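PDB 5DYN: putative peptidase from Bacteroides fragilis, which is a clostripain-family (C11) cysteine protease, this chain being its C-terminal part, linked to proteolytic activation of the Bacteroides fragilis toxin. Local coordinates for residues E57-G62 against S84-Y89; S127-R132 against Y165-G170; E179-V184 against K209-Y214. One frame throughout, in Å; residues are numbered along the deposited sequence.

Overall arrangement
All three contacts lie in the clostripain-family region and show how one fold is packed together at separate places. Contacts 1 and 2 stand on opposite sides of the chain's centre, 33 Å between their own centres. Contact 3 is the most central, 21 Å from contact 1 and 14 Å from contact 2, centre to centre. None touches another; contacts 2 and 3, the nearest pair, leave about 7 Å between nearest atoms. Helix 160-167 of contact 2 is followed in the chain by helix 172-182 of contact 3. Sodium ions bind residues of contacts 1 and 3, and the one held by T213 of contact 3 lies about 5 Å from the L130 side chain of contact 2.

Contact 1 of 3, residues E57-G62 against S84-Y89; sequences EIPGPG and SCYYDY. With NA (sodium ion), chain E.
I58 meets the phenol end of Y86 with two of its branches. The CG2 methyl of I58 lies 3.3 Å from Y86 OH, while I58 CD1 leans obliquely towards the ring and stops 4.0 Å from Y86 CZ. With chi1 of -81°, CG2 stands anti to the backbone N and CG1 beside it, a setting that brings both branches to the same oxygen. P59 follows, its pyrrolidine ring facing the tyrosine from the opposite direction and placing CD 3.9 Å from Y86 OH. A type I turn then runs from P59 to G62, closed by the bond from G62 N to P59 O (2.8 Å). Within it, P61 O binds a sodium ion at 2.3 Å; A63 O, a water, and D35 and E38 of a neighbouring chain also bind this ion. The turn brings G62 back to the tyrosine, with its carbonyl carbon 3.2 Å from Y86 OH and 3.6 Å from Y86 CZ. G62 O is not bonded to the Y86 hydroxyl; it pairs with that of Y90, one turn further along helix 78-92. Y86 itself carries CG anti to its own N (chi1 -158°), which extends the ring from the helix into the loop. Across this interface the phenol oxygen therefore meets mainly carbon, and its hydrogen bond is made with the D31 carboxylate. The loop thus wraps a buried tyrosine tip whose polar need is met from strand 25-31, which probably fixes where the hydroxyl points.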
loop_
_atom_site.group_PDB
_atom_site.type_symbol
_atom_site.label_atom_id
_atom_site.label_comp_id
_atom_site.label_asym_id
_atom_site.label_seq_id
_atom_site.Cartn_x
_atom_site.Cartn_y
_atom_site.Cartn_z
ATOM N N GLU B 57 1.829 -3.173 9.557
ATOM C CA GLU B 57 1.942 -1.752 9.872
ATOM C C GLU B 57 3.199 -1.098 9.298
ATOM O O GLU B 57 4.280 -1.690 9.295
ATOM C CB GLU B 57 1.900 -1.546 11.385
ATOM C CG GLU B 57 0.631 -2.074 12.022
ATOM C CD GLU B 57 0.616 -1.906 13.525
ATOM O OE1 GLU B 57 0.874 -0.779 14.000
ATOM O OE2 GLU B 57 0.345 -2.903 14.231
ATOM N N ILE B 58 3.034 0.128 8.812
ATOM C CA ILE B 58 4.130 0.940 8.292
ATOM C C ILE B 58 4.648 1.889 9.378
ATOM O O ILE B 58 3.856 2.519 10.076
ATOM C CB ILE B 58 3.679 1.749 7.048
ATOM C CG1 ILE B 58 3.714 0.873 5.796
ATOM C CG2 ILE B 58 4.549 2.986 6.841
ATOM C CD1 ILE B 58 5.111 0.458 5.386
ATOM N N PRO B 59 5.980 1.978 9.534
ATOM C CA PRO B 59 6.597 2.896 10.499
ATOM C C PRO B 59 6.142 4.340 10.303
ATOM O O PRO B 59 6.000 4.782 9.165
ATOM C CB PRO B 59 8.096 2.760 10.204
ATOM C CG PRO B 59 8.241 1.404 9.609
ATOM C CD PRO B 59 6.985 1.174 8.815
ATOM N N GLY B 60 5.909 5.049 11.404
ATOM C CA GLY B 60 5.541 6.457 11.373
ATOM C C GLY B 60 6.365 7.344 10.452
ATOM O O GLY B 60 5.803 8.048 9.610
ATOM N N PRO B 61 7.702 7.323 10.602
ATOM C CA PRO B 61 8.566 8.118 9.719
ATOM C C PRO B 61 8.489 7.705 8.247
ATOM O O PRO B 61 9.024 8.409 7.393
ATOM C CB PRO B 61 9.973 7.864 10.281
ATOM C CG PRO B 61 9.849 6.622 11.102
ATOM C CD PRO B 61 8.475 6.680 11.677
ATOM N N GLY B 62 7.845 6.577 7.961
ATOM C CA GLY B 62 7.598 6.155 6.594
ATOM C C GLY B 62 8.839 5.910 5.759
ATOM O O GLY B 62 9.857 5.431 6.255
ATOM N N SER B 84 13.500 -1.824 -2.116
ATOM C CA SER B 84 14.811 -2.147 -1.557
ATOM C C SER B 84 15.388 -0.969 -0.773
ATOM O O SER B 84 15.999 -1.163 0.275
ATOM C CB SER B 84 15.781 -2.576 -2.661
ATOM O OG SER B 84 15.918 -1.564 -3.644
ATOM N N CYS B 85 15.185 0.246 -1.278
ATOM C CA CYS B 85 15.608 1.451 -0.561
ATOM C C CYS B 85 14.908 1.559 0.784
ATOM O O CYS B 85 15.549 1.768 1.813
ATOM C CB CYS B 85 15.329 2.709 -1.387
ATOM S SG CYS B 85 16.506 3.014 -2.713
ATOM N N TYR B 86 13.587 1.421 0.754
ATOM C CA TYR B 86 12.764 1.454 1.954
ATOM C C TYR B 86 13.281 0.436 2.966
ATOM O O TYR B 86 13.488 0.760 4.140
ATOM C CB TYR B 86 11.305 1.147 1.613
ATOM C CG TYR B 86 10.283 1.642 2.618
ATOM C CD1 TYR B 86 9.173 2.378 2.207
ATOM C CD2 TYR B 86 10.435 1.394 3.974
ATOM C CE1 TYR B 86 8.239 2.825 3.115
ATOM C CE2 TYR B 86 9.508 1.845 4.892
ATOM C CZ TYR B 86 8.414 2.559 4.458
ATOM O OH TYR B 86 7.494 3.007 5.373
ATOM N N TYR B 87 13.499 -0.793 2.500
ATOM C CA TYR B 87 13.913 -1.877 3.384
ATOM C C TYR B 87 15.328 -1.694 3.927
ATOM O O TYR B 87 15.550 -1.831 5.130
ATOM C CB TYR B 87 13.822 -3.223 2.666
ATOM C CG TYR B 87 14.373 -4.354 3.507
ATOM C CD1 TYR B 87 13.640 -4.872 4.564
ATOM C CD2 TYR B 87 15.637 -4.884 3.264
ATOM C CE1 TYR B 87 14.137 -5.893 5.347
ATOM C CE2 TYR B 87 16.142 -5.907 4.044
ATOM C CZ TYR B 87 15.386 -6.407 5.085
ATOM O OH TYR B 87 15.873 -7.427 5.871
ATOM N N ASP B 88 16.277 -1.404 3.039
ATOM C CA ASP B 88 17.687 -1.300 3.419
ATOM C C ASP B 88 17.911 -0.264 4.513
ATOM O O ASP B 88 18.758 -0.448 5.388
ATOM C CB ASP B 88 18.553 -0.960 2.202
ATOM C CG ASP B 88 18.735 -2.142 1.267
ATOM O OD1 ASP B 88 18.606 -3.295 1.732
ATOM O OD2 ASP B 88 19.010 -1.920 0.068
ATOM N N TYR B 89 17.143 0.819 4.461
ATOM C CA TYR B 89 17.258 1.893 5.440
ATOM C C TYR B 89 16.932 1.410 6.845
ATOM O O TYR B 89 17.684 1.660 7.791
ATOM C CB TYR B 89 16.333 3.051 5.069
ATOM C CG TYR B 89 16.494 4.271 5.946
ATOM C CD1 TYR B 89 17.413 5.261 5.624
ATOM C CD2 TYR B 89 15.725 4.438 7.093
ATOM C CE1 TYR B 89 17.564 6.383 6.418
ATOM C CE2 TYR B 89 15.872 5.555 7.896
ATOM C CZ TYR B 89 16.793 6.525 7.552
ATOM O OH TYR B 89 16.946 7.642 8.340
HETATM NA NA NA E . 10.634 9.660 6.253
HETATM O O HOH W 1 11.494 10.243 8.586
#

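Contact 2 of 3, residues S127-R132 against Y165-G170; sequences SKVLPR and YQITAG
The C-terminal end of helix 160-167 packs against the start of helix 130-133, an apolar meeting of helix ends in which V129 touches both I167 and T168. A single methyl does most of the work: V129 CG1 lies 3.7 Å from T168 CG2 and 3.9 Å from I167 CD1. The valine and threonine side chains cross at about a right angle, whereas the isoleucine comes in aslant. I167 holds CG1 between its backbone N and carbonyl carbon (chi1 67°) and then runs straight out, so that its terminal CD1 is the atom to arrive. L130 leaves its backbone away from the partner, yet its branched end turns back and sets CD1 4.2 Å from I167 CD1. Helix 160-167 finishes here in a Schellman motif, with A169 at positive phi (51°). Two bonds reach back into the last turn, G170 N to Y165 O at 2.9 Å and A169 N to Q166 O at 3.2 Å. The reversal also lays G170 CA over one face of the Y165 ring, 3.4 Å above its plane and offset towards the rim. T168 divides its two branches between these roles. Its OG1 bonds back to I164 O and weakly accepts G170 N, while CG2 is left to face the valine. Around this patch, W177 of helix 172-182 and I164 touch V129, and L130 also rests on I164 and W238. At the outer margin, R132 forms a salt bridge with D173.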
loop_
_atom_site.group_PDB
_atom_site.type_symbol
_atom_site.label_atom_id
_atom_site.label_comp_id
_atom_site.label_asym_id
_atom_site.label_seq_id
_atom_site.Cartn_x
_atom_site.Cartn_y
_atom_site.Cartn_z
ATOM N N SER B 127 -9.722 -19.566 -7.116
ATOM C CA SER B 127 -11.077 -20.084 -7.298
ATOM C C SER B 127 -11.092 -21.601 -7.467
ATOM O O SER B 127 -12.111 -22.243 -7.234
ATOM C CB SER B 127 -11.755 -19.417 -8.497
ATOM O OG SER B 127 -11.104 -19.758 -9.707
ATOM N N LYS B 128 -9.961 -22.171 -7.872
ATOM C CA LYS B 128 -9.842 -23.620 -8.006
ATOM C C LYS B 128 -9.625 -24.278 -6.645
ATOM O O LYS B 128 -9.782 -25.488 -6.497
ATOM C CB LYS B 128 -8.690 -23.985 -8.949
ATOM C CG LYS B 128 -8.855 -23.479 -10.376
ATOM C CD LYS B 128 -7.644 -23.824 -11.236
ATOM C CE LYS B 128 -7.974 -23.720 -12.724
ATOM N NZ LYS B 128 -6.831 -24.125 -13.596
ATOM N N VAL B 129 -9.265 -23.473 -5.652
ATOM C CA VAL B 129 -8.920 -23.992 -4.332
ATOM C C VAL B 129 -10.034 -23.811 -3.304
ATOM O O VAL B 129 -10.480 -24.778 -2.685
ATOM C CB VAL B 129 -7.647 -23.313 -3.786
ATOM C CG1 VAL B 129 -7.384 -23.750 -2.353
ATOM C CG2 VAL B 129 -6.452 -23.620 -4.680
ATOM N N LEU B 130 -10.475 -22.568 -3.135
ATOM C CA LEU B 130 -11.366 -22.183 -2.038
ATOM C C LEU B 130 -12.670 -22.993 -1.899
ATOM O O LEU B 130 -12.968 -23.468 -0.804
ATOM C CB LEU B 130 -11.699 -20.691 -2.153
ATOM C CG LEU B 130 -10.843 -19.741 -1.315
ATOM C CD1 LEU B 130 -9.384 -20.167 -1.315
ATOM C CD2 LEU B 130 -10.986 -18.311 -1.818
ATOM N N PRO B 131 -13.457 -23.147 -2.985
ATOM C CA PRO B 131 -14.702 -23.903 -2.791
ATOM C C PRO B 131 -14.435 -25.360 -2.440
ATOM O O PRO B 131 -15.197 -25.982 -1.704
ATOM C CB PRO B 131 -15.401 -23.800 -4.155
ATOM C CG PRO B 131 -14.730 -22.668 -4.860
ATOM C CD PRO B 131 -13.320 -22.677 -4.375
ATOM N N ARG B 132 -13.334 -25.880 -2.966
ATOM C CA ARG B 132 -12.972 -27.283 -2.830
ATOM C C ARG B 132 -12.496 -27.635 -1.420
ATOM O O ARG B 132 -12.678 -28.765 -0.961
ATOM C CB ARG B 132 -11.891 -27.618 -3.860
ATOM C CG ARG B 132 -11.509 -29.075 -3.978
ATOM C CD ARG B 132 -10.764 -29.293 -5.287
ATOM N NE ARG B 132 -9.872 -30.448 -5.248
ATOM C CZ ARG B 132 -9.015 -30.753 -6.216
ATOM N NH1 ARG B 132 -8.934 -29.987 -7.296
ATOM N NH2 ARG B 132 -8.233 -31.819 -6.104
ATOM N N TYR B 165 -1.900 -22.739 2.004
ATOM C CA TYR B 165 -1.095 -23.880 2.423
ATOM C C TYR B 165 -1.776 -24.659 3.546
ATOM O O TYR B 165 -1.757 -25.890 3.565
ATOM C CB TYR B 165 0.290 -23.414 2.875
ATOM C CG TYR B 165 1.231 -24.544 3.226
ATOM C CD1 TYR B 165 2.050 -25.111 2.260
ATOM C CD2 TYR B 165 1.304 -25.040 4.523
ATOM C CE1 TYR B 165 2.912 -26.142 2.572
ATOM C CE2 TYR B 165 2.164 -26.072 4.844
ATOM C CZ TYR B 165 2.964 -26.617 3.865
ATOM O OH TYR B 165 3.825 -27.642 4.176
ATOM N N GLN B 166 -2.370 -23.927 4.479
ATOM C CA GLN B 166 -3.043 -24.528 5.623
ATOM C C GLN B 166 -4.232 -25.384 5.191
ATOM O O GLN B 166 -4.343 -26.551 5.574
ATOM C CB GLN B 166 -3.504 -23.439 6.592
ATOM C CG GLN B 166 -4.009 -23.949 7.934
ATOM C CD GLN B 166 -2.891 -24.161 8.935
ATOM O OE1 GLN B 166 -1.850 -24.733 8.611
ATOM N NE2 GLN B 166 -3.097 -23.687 10.159
ATOM N N ILE B 167 -5.116 -24.802 4.387
ATOM C CA ILE B 167 -6.361 -25.467 4.018
ATOM C C ILE B 167 -6.149 -26.591 3.008
ATOM O O ILE B 167 -6.995 -27.473 2.871
ATOM C CB ILE B 167 -7.380 -24.463 3.447
ATOM C CG1 ILE B 167 -6.903 -23.907 2.105
ATOM C CG2 ILE B 167 -7.621 -23.334 4.439
ATOM C CD1 ILE B 167 -7.891 -22.965 1.462
ATOM N N THR B 168 -5.022 -26.563 2.304
ATOM C CA THR B 168 -4.698 -27.630 1.362
ATOM C C THR B 168 -3.662 -28.585 1.942
ATOM O O THR B 168 -3.231 -29.518 1.267
ATOM C CB THR B 168 -4.162 -27.077 0.025
ATOM O OG1 THR B 168 -2.913 -26.414 0.248
ATOM C CG2 THR B 168 -5.151 -26.105 -0.592
ATOM N N ALA B 169 -3.258 -28.335 3.186
ATOM C CA ALA B 169 -2.230 -29.128 3.854
ATOM C C ALA B 169 -0.974 -29.253 2.995
ATOM O O ALA B 169 -0.260 -30.253 3.063
ATOM C CB ALA B 169 -2.769 -30.506 4.210
ATOM N N GLY B 170 -0.724 -28.234 2.179
ATOM C CA GLY B 170 0.417 -28.216 1.285
ATOM C C GLY B 170 0.449 -29.348 0.276
ATOM O O GLY B 170 1.526 -29.814 -0.095
#

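Contact 3 of 3, residues E179-V184 against K209-Y214; sequences EAFDKV and KGLSTY. With NA (sodium ion), chain H; NA (sodium ion), chain J; NA (sodium ion), chain G.
The end of helix 172-182 faces the loop leading into strand 212-213, V184 and L211 being the closest pair with CA atoms 9.1 Å apart. F181 presents the edge of its ring, with K209 CB and L211 CD2 lying close to the ring plane. Two of its atoms do the touching: CE2 meets K209 CB at 3.5 Å, and CE1 meets L211 CD2 at 3.9 Å. The phenyl CG is anti to the backbone N (chi1 -180°), which carries the ring out to the loop. V184 CG1 adds a looser touch to L211 CD2 at 4.4 Å. Only the near part of K209 joins in; its chain then folds away, carrying NZ to D207 O and a salt bridge with D161. Three separate sodium ions are bound here, one each by A180 O, S212 OG and T213 OG1. L122 and L160 also touch F181. V184 leads into strand 185-196 of the mixed sheet, and L211 into strand 212-213, whose T213 pairs with Y158 of strand 158-159, so the contact joins a helix end at the central sheet to a small two-stranded ribbon, in an arrangement consistent with the alpha/beta fold of clan CD peptidases.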
loop_
_atom_site.group_PDB
_atom_site.type_symbol
_atom_site.label_atom_id
_atom_site.label_comp_id
_atom_site.label_asym_id
_atom_site.label_seq_id
_atom_site.Cartn_x
_atom_site.Cartn_y
_atom_site.Cartn_z
ATOM N N GLU B 179 2.304 -21.918 -7.941
ATOM C CA GLU B 179 2.878 -21.535 -9.228
ATOM C C GLU B 179 2.333 -20.187 -9.685
ATOM O O GLU B 179 3.074 -19.343 -10.189
ATOM C CB GLU B 179 2.596 -22.601 -10.292
ATOM C CG GLU B 179 3.372 -23.896 -10.100
ATOM C CD GLU B 179 3.192 -24.867 -11.254
ATOM O OE1 GLU B 179 2.039 -25.080 -11.686
ATOM O OE2 GLU B 179 4.209 -25.415 -11.730
ATOM N N ALA B 180 1.033 -19.993 -9.500
ATOM C CA ALA B 180 0.385 -18.753 -9.902
ATOM C C ALA B 180 0.755 -17.608 -8.970
ATOM O O ALA B 180 0.868 -16.460 -9.402
ATOM C CB ALA B 180 -1.119 -18.934 -9.943
ATOM N N PHE B 181 0.946 -17.921 -7.691
ATOM C CA PHE B 181 1.269 -16.901 -6.699
ATOM C C PHE B 181 2.711 -16.426 -6.831
ATOM O O PHE B 181 3.009 -15.258 -6.588
ATOM C CB PHE B 181 1.023 -17.424 -5.280
ATOM C CG PHE B 181 1.333 -16.418 -4.206
ATOM C CD1 PHE B 181 0.417 -15.429 -3.879
ATOM C CD2 PHE B 181 2.539 -16.459 -3.526
ATOM C CE1 PHE B 181 0.699 -14.499 -2.892
ATOM C CE2 PHE B 181 2.829 -15.529 -2.538
ATOM C CZ PHE B 181 1.907 -14.550 -2.220
ATOM N N ASP B 182 3.600 -17.336 -7.216
ATOM C CA ASP B 182 5.011 -17.007 -7.389
ATOM C C ASP B 182 5.215 -15.869 -8.386
ATOM O O ASP B 182 6.206 -15.143 -8.317
ATOM C CB ASP B 182 5.796 -18.239 -7.843
ATOM C CG ASP B 182 6.113 -19.183 -6.698
ATOM O OD1 ASP B 182 6.068 -18.743 -5.531
ATOM O OD2 ASP B 182 6.415 -20.365 -6.968
ATOM N N LYS B 183 4.266 -15.713 -9.303
ATOM C CA LYS B 183 4.352 -14.693 -10.341
ATOM C C LYS B 183 3.857 -13.326 -9.858
ATOM O O LYS B 183 3.914 -12.343 -10.597
ATOM C CB LYS B 183 3.549 -15.130 -11.567
ATOM C CG LYS B 183 4.075 -16.384 -12.246
ATOM C CD LYS B 183 2.991 -17.034 -13.088
ATOM C CE LYS B 183 3.573 -17.705 -14.321
ATOM N NZ LYS B 183 2.517 -17.995 -15.331
ATOM N N VAL B 184 3.372 -13.263 -8.622
ATOM C CA VAL B 184 2.772 -12.037 -8.109
ATOM C C VAL B 184 3.751 -11.229 -7.266
ATOM O O VAL B 184 4.042 -10.071 -7.579
ATOM C CB VAL B 184 1.515 -12.334 -7.272
ATOM C CG1 VAL B 184 0.930 -11.040 -6.712
ATOM C CG2 VAL B 184 0.482 -13.064 -8.113
ATOM N N LYS B 209 4.885 -14.480 2.823
ATOM C CA LYS B 209 5.268 -14.100 1.470
ATOM C C LYS B 209 4.995 -12.627 1.173
ATOM O O LYS B 209 5.391 -12.120 0.123
ATOM C CB LYS B 209 4.551 -14.986 0.450
ATOM C CG LYS B 209 4.787 -16.482 0.645
ATOM C CD LYS B 209 6.265 -16.822 0.751
ATOM C CE LYS B 209 6.500 -18.323 0.614
ATOM N NZ LYS B 209 5.758 -19.111 1.637
ATOM N N GLY B 210 4.315 -11.945 2.091
ATOM C CA GLY B 210 4.173 -10.499 2.010
ATOM C C GLY B 210 2.905 -9.941 1.389
ATOM O O GLY B 210 2.810 -8.738 1.151
ATOM N N LEU B 211 1.930 -10.805 1.128
ATOM C CA LEU B 211 0.639 -10.362 0.610
ATOM C C LEU B 211 -0.467 -10.872 1.517
ATOM O O LEU B 211 -0.585 -12.076 1.743
ATOM C CB LEU B 211 0.421 -10.849 -0.823
ATOM C CG LEU B 211 -0.836 -10.334 -1.531
ATOM C CD1 LEU B 211 -0.748 -8.831 -1.770
ATOM C CD2 LEU B 211 -1.070 -11.078 -2.837
ATOM N N SER B 212 -1.276 -9.957 2.040
ATOM C CA SER B 212 -2.282 -10.334 3.023
ATOM C C SER B 212 -3.607 -10.729 2.386
ATOM O O SER B 212 -3.878 -10.419 1.225
ATOM C CB SER B 212 -2.519 -9.196 4.015
ATOM O OG SER B 212 -3.321 -8.187 3.432
ATOM N N THR B 213 -4.429 -11.415 3.172
ATOM C CA THR B 213 -5.782 -11.760 2.774
ATOM C C THR B 213 -6.708 -11.654 3.975
ATOM O O THR B 213 -6.261 -11.702 5.121
ATOM C CB THR B 213 -5.868 -13.183 2.201
ATOM O OG1 THR B 213 -7.212 -13.448 1.779
ATOM C CG2 THR B 213 -5.471 -14.205 3.260
ATOM N N TYR B 214 -8.001 -11.510 3.713
ATOM C CA TYR B 214 -8.983 -11.558 4.781
ATOM C C TYR B 214 -9.393 -13.004 5.024
ATOM O O TYR B 214 -9.281 -13.851 4.136
ATOM C CB TYR B 214 -10.204 -10.694 4.448
ATOM C CG TYR B 214 -11.284 -10.736 5.508
ATOM C CD1 TYR B 214 -11.106 -10.106 6.733
ATOM C CD2 TYR B 214 -12.476 -11.408 5.284
ATOM C CE1 TYR B 214 -12.085 -10.145 7.704
ATOM C CE2 TYR B 214 -13.462 -11.453 6.251
ATOM C CZ TYR B 214 -13.261 -10.820 7.457
ATOM O OH TYR B 214 -14.244 -10.862 8.419
HETATM NA NA NA H . -0.203 -15.556 -11.584
HETATM NA NA NA J . -2.682 -5.930 4.779
HETATM NA NA NA G . -9.137 -13.802 -0.087
#